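Local coordinates for putative flagellar protein FliS (Parabacteroides merdae ATCC 43184, PDB 4YOK) that is of unknown function but, as a DUF3823 family member, pairs a transthyretin-like (prealbumin-like) N-terminal domain with a C-terminal domain that is probably E-set-like, at residues A[31-36]-A[46-51]; A[35-40]-A[67-72]. All coordinates share one frame; numbering follows the deposited sequence.

Contact 1. Residues A[31-36]-A[46-51]; sequences AVQLQL and PISVFV
Gln33 lays the aliphatic part of its side chain alongside the ring of Phe50, its CG 3.4 Å from Phe50 CD2. With CG held anti to the carbonyl carbon (chi1 -65°), the two side chains run the same way, and the amide and ring planes stay 38° apart. A long, flexible chain suits this partly exposed place, because its extended form lets CG and CD both lie along the CD2-CE2 side of the ring. Were the chain cut back to an alanine here, that side of the Phe50 ring would probably lose its cover and the ring would be freer to turn. Further along the same face a water accepts a weak bond from Gln35 NE2, donates to Pro46 O and is hydrogen-bonded to Ser48 OG at 2.8 Å.

The opposite face is apolar. Leu34 CB meets Val49 CG2 at 3.6 Å, and its CG reaches Val51 CG2; Leu36 CD1 touches Val49 CG1 at 3.8 Å. Val49 bridges the two leucines with its two methyls, and Val51 lies beyond, on Leu34; beta-branched residues suit an extended strand.

Between the faces runs an antiparallel ladder. Leu34 and Val49 form one hydrogen-bonded pair (Leu34 N to Val49 O 2.9 Å), Leu36 and Ile47 the next (Leu36 N to Ile47 O 2.8 Å). Val51 N extends the ladder to Val32 O with an N-H...O angle of 175°, and a water joins Val32 N to Val51 O.

Strands 33-37 and 47-50 form a beta hairpin of the transthyretin-like domain, 47-50 being outermost in its sheet within this chain, with 64-70 beyond 33-37. The apolar face packs on strands 56-62 and 9-18 of the other sheet, Leu34 on Phe57 and Val16, Leu36 on Leu61 and Leu12.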
loop_
_atom_site.group_PDB
_atom_site.type_symbol
_atom_site.label_atom_id
_atom_site.label_comp_id
_atom_site.label_asym_id
_atom_site.label_seq_id
_atom_site.Cartn_x
_atom_site.Cartn_y
_atom_site.Cartn_z
ATOM N N ALA A 31 6.416 -6.583 2.206
ATOM C CA ALA A 31 5.034 -6.978 1.933
ATOM C C ALA A 31 4.654 -6.869 0.455
ATOM O O ALA A 31 3.976 -7.770 -0.064
ATOM C CB ALA A 31 4.085 -6.149 2.749
ATOM N N VAL A 32 5.076 -5.770 -0.213
ATOM C CA VAL A 32 4.747 -5.508 -1.616
ATOM C C VAL A 32 6.027 -5.285 -2.410
ATOM O O VAL A 32 6.845 -4.417 -2.070
ATOM C CB VAL A 32 3.756 -4.324 -1.765
ATOM C CG1 VAL A 32 3.393 -4.078 -3.235
ATOM C CG2 VAL A 32 2.498 -4.556 -0.937
ATOM N N GLN A 33 6.193 -6.101 -3.471
ATOM C CA GLN A 33 7.366 -6.053 -4.323
ATOM C C GLN A 33 7.030 -5.923 -5.778
ATOM O O GLN A 33 5.998 -6.417 -6.230
ATOM C CB GLN A 33 8.200 -7.330 -4.140
ATOM C CG GLN A 33 8.793 -7.461 -2.743
ATOM C CD GLN A 33 9.374 -8.827 -2.474
ATOM O OE1 GLN A 33 8.986 -9.516 -1.524
ATOM N NE2 GLN A 33 10.328 -9.240 -3.288
ATOM N N LEU A 34 7.941 -5.301 -6.518
ATOM C CA LEU A 34 7.904 -5.238 -7.979
ATOM C C LEU A 34 9.154 -5.918 -8.484
ATOM O O LEU A 34 10.069 -6.192 -7.702
ATOM C CB LEU A 34 7.802 -3.801 -8.521
ATOM C CG LEU A 34 6.648 -2.934 -8.017
ATOM C CD1 LEU A 34 6.759 -1.563 -8.587
ATOM C CD2 LEU A 34 5.275 -3.567 -8.327
ATOM N N GLN A 35 9.216 -6.199 -9.782
ATOM C CA GLN A 35 10.400 -6.856 -10.326
ATOM C C GLN A 35 10.888 -6.105 -11.528
ATOM O O GLN A 35 10.078 -5.634 -12.317
ATOM C CB GLN A 35 10.090 -8.322 -10.678
ATOM C CG GLN A 35 9.869 -9.190 -9.434
ATOM C CD GLN A 35 9.536 -10.596 -9.813
ATOM O OE1 GLN A 35 8.449 -10.886 -10.312
ATOM N NE2 GLN A 35 10.493 -11.483 -9.645
ATOM N N LEU A 36 12.213 -5.946 -11.642
ATOM C CA LEU A 36 12.853 -5.266 -12.780
ATOM C C LEU A 36 13.569 -6.307 -13.609
ATOM O O LEU A 36 14.490 -6.952 -13.100
ATOM C CB LEU A 36 13.839 -4.184 -12.296
ATOM C CG LEU A 36 13.236 -2.840 -11.907
ATOM C CD1 LEU A 36 14.179 -2.080 -10.993
ATOM C CD2 LEU A 36 12.963 -1.988 -13.146
ATOM N N PRO A 46 15.677 -11.282 -12.405
ATOM C CA PRO A 46 14.970 -10.038 -12.068
ATOM C C PRO A 46 15.473 -9.423 -10.755
ATOM O O PRO A 46 15.860 -10.147 -9.827
ATOM C CB PRO A 46 13.503 -10.483 -11.919
ATOM C CG PRO A 46 13.573 -11.937 -11.593
ATOM C CD PRO A 46 14.764 -12.446 -12.371
ATOM N N ILE A 47 15.471 -8.086 -10.683
ATOM C CA ILE A 47 15.859 -7.357 -9.472
ATOM C C ILE A 47 14.570 -7.062 -8.683
ATOM O O ILE A 47 13.632 -6.544 -9.271
ATOM C CB ILE A 47 16.665 -6.066 -9.812
ATOM C CG1 ILE A 47 18.041 -6.435 -10.462
ATOM C CG2 ILE A 47 16.873 -5.193 -8.541
ATOM C CD1 ILE A 47 18.650 -5.357 -11.406
ATOM N N SER A 48 14.523 -7.397 -7.384
ATOM C CA SER A 48 13.338 -7.103 -6.559
ATOM C C SER A 48 13.385 -5.673 -6.055
ATOM O O SER A 48 14.449 -5.193 -5.655
ATOM C CB SER A 48 13.226 -8.049 -5.365
ATOM O OG SER A 48 13.039 -9.401 -5.751
ATOM N N VAL A 49 12.250 -4.981 -6.087
ATOM C CA VAL A 49 12.181 -3.624 -5.506
ATOM C C VAL A 49 11.008 -3.633 -4.539
ATOM O O VAL A 49 9.970 -4.223 -4.829
ATOM C CB VAL A 49 12.169 -2.400 -6.467
ATOM C CG1 VAL A 49 13.449 -2.328 -7.304
ATOM C CG2 VAL A 49 10.935 -2.362 -7.343
ATOM N N PHE A 50 11.200 -3.052 -3.375
ATOM C CA PHE A 50 10.195 -3.082 -2.330
ATOM C C PHE A 50 9.447 -1.743 -2.350
ATOM O O PHE A 50 10.061 -0.678 -2.444
ATOM C CB PHE A 50 10.867 -3.439 -0.980
ATOM C CG PHE A 50 11.784 -4.645 -1.132
ATOM C CD1 PHE A 50 13.105 -4.491 -1.549
ATOM C CD2 PHE A 50 11.299 -5.932 -0.957
ATOM C CE1 PHE A 50 13.918 -5.606 -1.794
ATOM C CE2 PHE A 50 12.130 -7.048 -1.167
ATOM C CZ PHE A 50 13.432 -6.873 -1.577
ATOM N N VAL A 51 8.121 -1.814 -2.381
ATOM C CA VAL A 51 7.275 -0.621 -2.483
ATOM C C VAL A 51 7.012 -0.055 -1.071
ATOM O O VAL A 51 6.800 -0.819 -0.137
ATOM C CB VAL A 51 5.976 -0.967 -3.255
ATOM C CG1 VAL A 51 5.098 0.258 -3.419
ATOM C CG2 VAL A 51 6.300 -1.565 -4.637
HETATM O O HOH W 1 6.224 -3.341 1.041
HETATM O O HOH W 2 13.436 -10.824 -8.071
#

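Contact 2. Residues A[35-40]-A[67-72]; sequences QLYQDG and RLTTRD
Tyr37 and Arg67 meet ring to guanidinium: in the arginine conformer described, Arg67 NH2 lies 3.8 Å above one face of the ring, offset toward its rim, with the two planes 15° apart. The bend of the arginine at chi3 (86°) brings the group back over its neighbour, and NH1 touches Tyr37 CB. Thr69 CG2, also in one of two conformers, comes instead to the ring's edge, 3.4 Å from Tyr37 CE1; a small branched residue fits there, and its OG1 turns to Glu82 O.

Apolar packing belongs to the reverse face, where Leu36 CD2 and Leu68 CD1 meet at 3.9 Å, two buried leucines suited to the core.

Backbone hydrogen bonds come in two antiparallel pairs, Gln35 with Thr69 and Tyr37 with Arg67; Gln35 N to Thr69 O and Tyr37 N to Arg67 O both measure 2.8 Å.

Among polar side-chain contacts, Gln35 OE1 takes a weak bond from Tyr37 OH and a water bond at 3.0 Å; the same water accepts from Asp72 N.

The chemistry thus divides the sheet: the leucine pair meets through hydrocarbon, while the other face carries a side-chain amide linked by water to a backbone N-H, beside a guanidinium whose one nitrogen can stand over the rim of a tyrosine ring, as befits a surface partly open to solvent.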
loop_
_atom_site.group_PDB
_atom_site.type_symbol
_atom_site.label_atom_id
_atom_site.label_comp_id
_atom_site.label_asym_id
_atom_site.label_seq_id
_atom_site.Cartn_x
_atom_site.Cartn_y
_atom_site.Cartn_z
ATOM N N GLN A 35 9.216 -6.199 -9.782
ATOM C CA GLN A 35 10.400 -6.856 -10.326
ATOM C C GLN A 35 10.888 -6.105 -11.528
ATOM O O GLN A 35 10.078 -5.634 -12.317
ATOM C CB GLN A 35 10.090 -8.322 -10.678
ATOM C CG GLN A 35 9.869 -9.190 -9.434
ATOM C CD GLN A 35 9.536 -10.596 -9.813
ATOM O OE1 GLN A 35 8.449 -10.886 -10.312
ATOM N NE2 GLN A 35 10.493 -11.483 -9.645
ATOM N N LEU A 36 12.213 -5.946 -11.642
ATOM C CA LEU A 36 12.853 -5.266 -12.780
ATOM C C LEU A 36 13.569 -6.307 -13.609
ATOM O O LEU A 36 14.490 -6.952 -13.100
ATOM C CB LEU A 36 13.839 -4.184 -12.296
ATOM C CG LEU A 36 13.236 -2.840 -11.907
ATOM C CD1 LEU A 36 14.179 -2.080 -10.993
ATOM C CD2 LEU A 36 12.963 -1.988 -13.146
ATOM N N TYR A 37 13.125 -6.506 -14.862
ATOM C CA TYR A 37 13.722 -7.495 -15.785
ATOM C C TYR A 37 14.594 -6.823 -16.817
ATOM O O TYR A 37 14.291 -5.716 -17.251
ATOM C CB TYR A 37 12.649 -8.314 -16.526
ATOM C CG TYR A 37 11.908 -9.299 -15.654
ATOM C CD1 TYR A 37 10.780 -8.912 -14.933
ATOM C CD2 TYR A 37 12.316 -10.633 -15.566
ATOM C CE1 TYR A 37 10.123 -9.802 -14.088
ATOM C CE2 TYR A 37 11.640 -11.543 -14.748
ATOM C CZ TYR A 37 10.544 -11.117 -14.008
ATOM O OH TYR A 37 9.860 -11.964 -13.167
ATOM N N GLN A 38 15.632 -7.532 -17.264
ATOM C CA GLN A 38 16.517 -7.075 -18.342
ATOM C C GLN A 38 16.699 -8.221 -19.319
ATOM O O GLN A 38 17.007 -9.334 -18.893
ATOM C CB GLN A 38 17.866 -6.588 -17.786
ATOM C CG GLN A 38 18.633 -5.686 -18.747
ATOM C CD GLN A 38 19.520 -4.681 -18.049
ATOM O OE1 GLN A 38 20.105 -4.942 -16.989
ATOM N NE2 GLN A 38 19.674 -3.513 -18.662
ATOM N N ASP A 39 16.439 -7.976 -20.607
ATOM C CA ASP A 39 16.619 -8.994 -21.652
ATOM C C ASP A 39 17.918 -8.715 -22.406
ATOM O O ASP A 39 18.068 -7.635 -22.985
ATOM C CB ASP A 39 15.428 -9.000 -22.608
ATOM N N GLY A 40 18.854 -9.660 -22.344
ATOM C CA GLY A 40 20.155 -9.558 -23.010
ATOM C C GLY A 40 21.020 -10.794 -22.846
ATOM O O GLY A 40 20.638 -11.714 -22.107
ATOM N N ARG A 67 12.374 -3.736 -17.728
ATOM C CA ARG A 67 10.936 -3.988 -17.750
ATOM C C ARG A 67 10.473 -4.115 -16.302
ATOM O O ARG A 67 10.852 -5.053 -15.593
ATOM C CB ARG A 67 10.552 -5.217 -18.598
ATOM C CG ARG A 67 9.034 -5.350 -18.790
ATOM C CD ARG A 67 8.657 -6.447 -19.770
ATOM N NE ARG A 67 8.561 -7.754 -19.114
ATOM C CZ ARG A 67 9.513 -8.684 -19.131
ATOM N NH1 ARG A 67 10.651 -8.469 -19.783
ATOM N NH2 ARG A 67 9.330 -9.838 -18.504
ATOM N N LEU A 68 9.699 -3.105 -15.840
ATOM C CA LEU A 68 9.185 -3.042 -14.476
ATOM C C LEU A 68 7.813 -3.718 -14.409
ATOM O O LEU A 68 6.894 -3.310 -15.139
ATOM C CB LEU A 68 9.109 -1.583 -14.028
ATOM C CG LEU A 68 8.537 -1.328 -12.632
ATOM C CD1 LEU A 68 9.455 -1.897 -11.527
ATOM C CD2 LEU A 68 8.329 0.156 -12.443
ATOM N N THR A 69 7.673 -4.765 -13.550
ATOM C CA THR A 69 6.395 -5.478 -13.467
ATOM C C THR A 69 5.995 -5.799 -12.029
ATOM O O THR A 69 6.819 -5.731 -11.112
ATOM C CB THR A 69 6.439 -6.766 -14.336
ATOM O OG1 THR A 69 5.135 -7.330 -14.440
ATOM C CG2 THR A 69 7.390 -7.812 -13.800
ATOM N N THR A 70 4.702 -6.177 -11.847
ATOM C CA THR A 70 4.215 -6.598 -10.537
ATOM C C THR A 70 4.721 -8.031 -10.324
ATOM O O THR A 70 5.107 -8.706 -11.285
ATOM C CB THR A 70 2.694 -6.521 -10.467
ATOM O OG1 THR A 70 2.124 -7.285 -11.536
ATOM C CG2 THR A 70 2.175 -5.094 -10.429
ATOM N N ARG A 71 4.724 -8.485 -9.085
ATOM C CA ARG A 71 5.087 -9.855 -8.732
ATOM C C ARG A 71 3.791 -10.666 -8.724
ATOM O O ARG A 71 2.770 -10.195 -8.201
ATOM C CB ARG A 71 5.800 -9.848 -7.367
ATOM C CG ARG A 71 6.335 -11.207 -6.927
ATOM C CD ARG A 71 7.066 -11.074 -5.602
ATOM N NE ARG A 71 7.151 -12.346 -4.878
ATOM C CZ ARG A 71 8.168 -13.202 -4.959
ATOM N NH1 ARG A 71 9.205 -12.941 -5.748
ATOM N NH2 ARG A 71 8.154 -14.326 -4.256
ATOM N N ASP A 72 3.813 -11.859 -9.335
ATOM C CA ASP A 72 2.641 -12.742 -9.460
ATOM C C ASP A 72 1.913 -12.945 -8.117
ATOM O O ASP A 72 2.532 -13.341 -7.135
ATOM C CB ASP A 72 3.067 -14.104 -10.056
ATOM C CG ASP A 72 1.981 -15.171 -10.108
ATOM O OD1 ASP A 72 0.927 -14.920 -10.738
ATOM O OD2 ASP A 72 2.200 -16.269 -9.551
HETATM O O HOH W 3 6.202 -12.794 -10.497
#

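How the contacts relate
From the N terminus, strand 33-37 comes first and serves both contacts. Contact 1 closes the shorter loop, a beta hairpin in which the chain turns through the loop after residue 37 and returns as strand 47-50. Contact 2 closes a longer one: the chain leaves this sheet, runs through strand 56-62 of the other sheet and comes back as 64-70 on the far edge of 33-37. Strand 47-50 therefore falls within the span of contact 2, and the two contacts share Gln35 and Leu36. They also touch directly, Leu34 CB lying 3.4 Å from Thr69 O and Pro46 CB 3.5 Å from Tyr37 CE2. Together they make 33-37 an inner strand of the transthyretin-like domain.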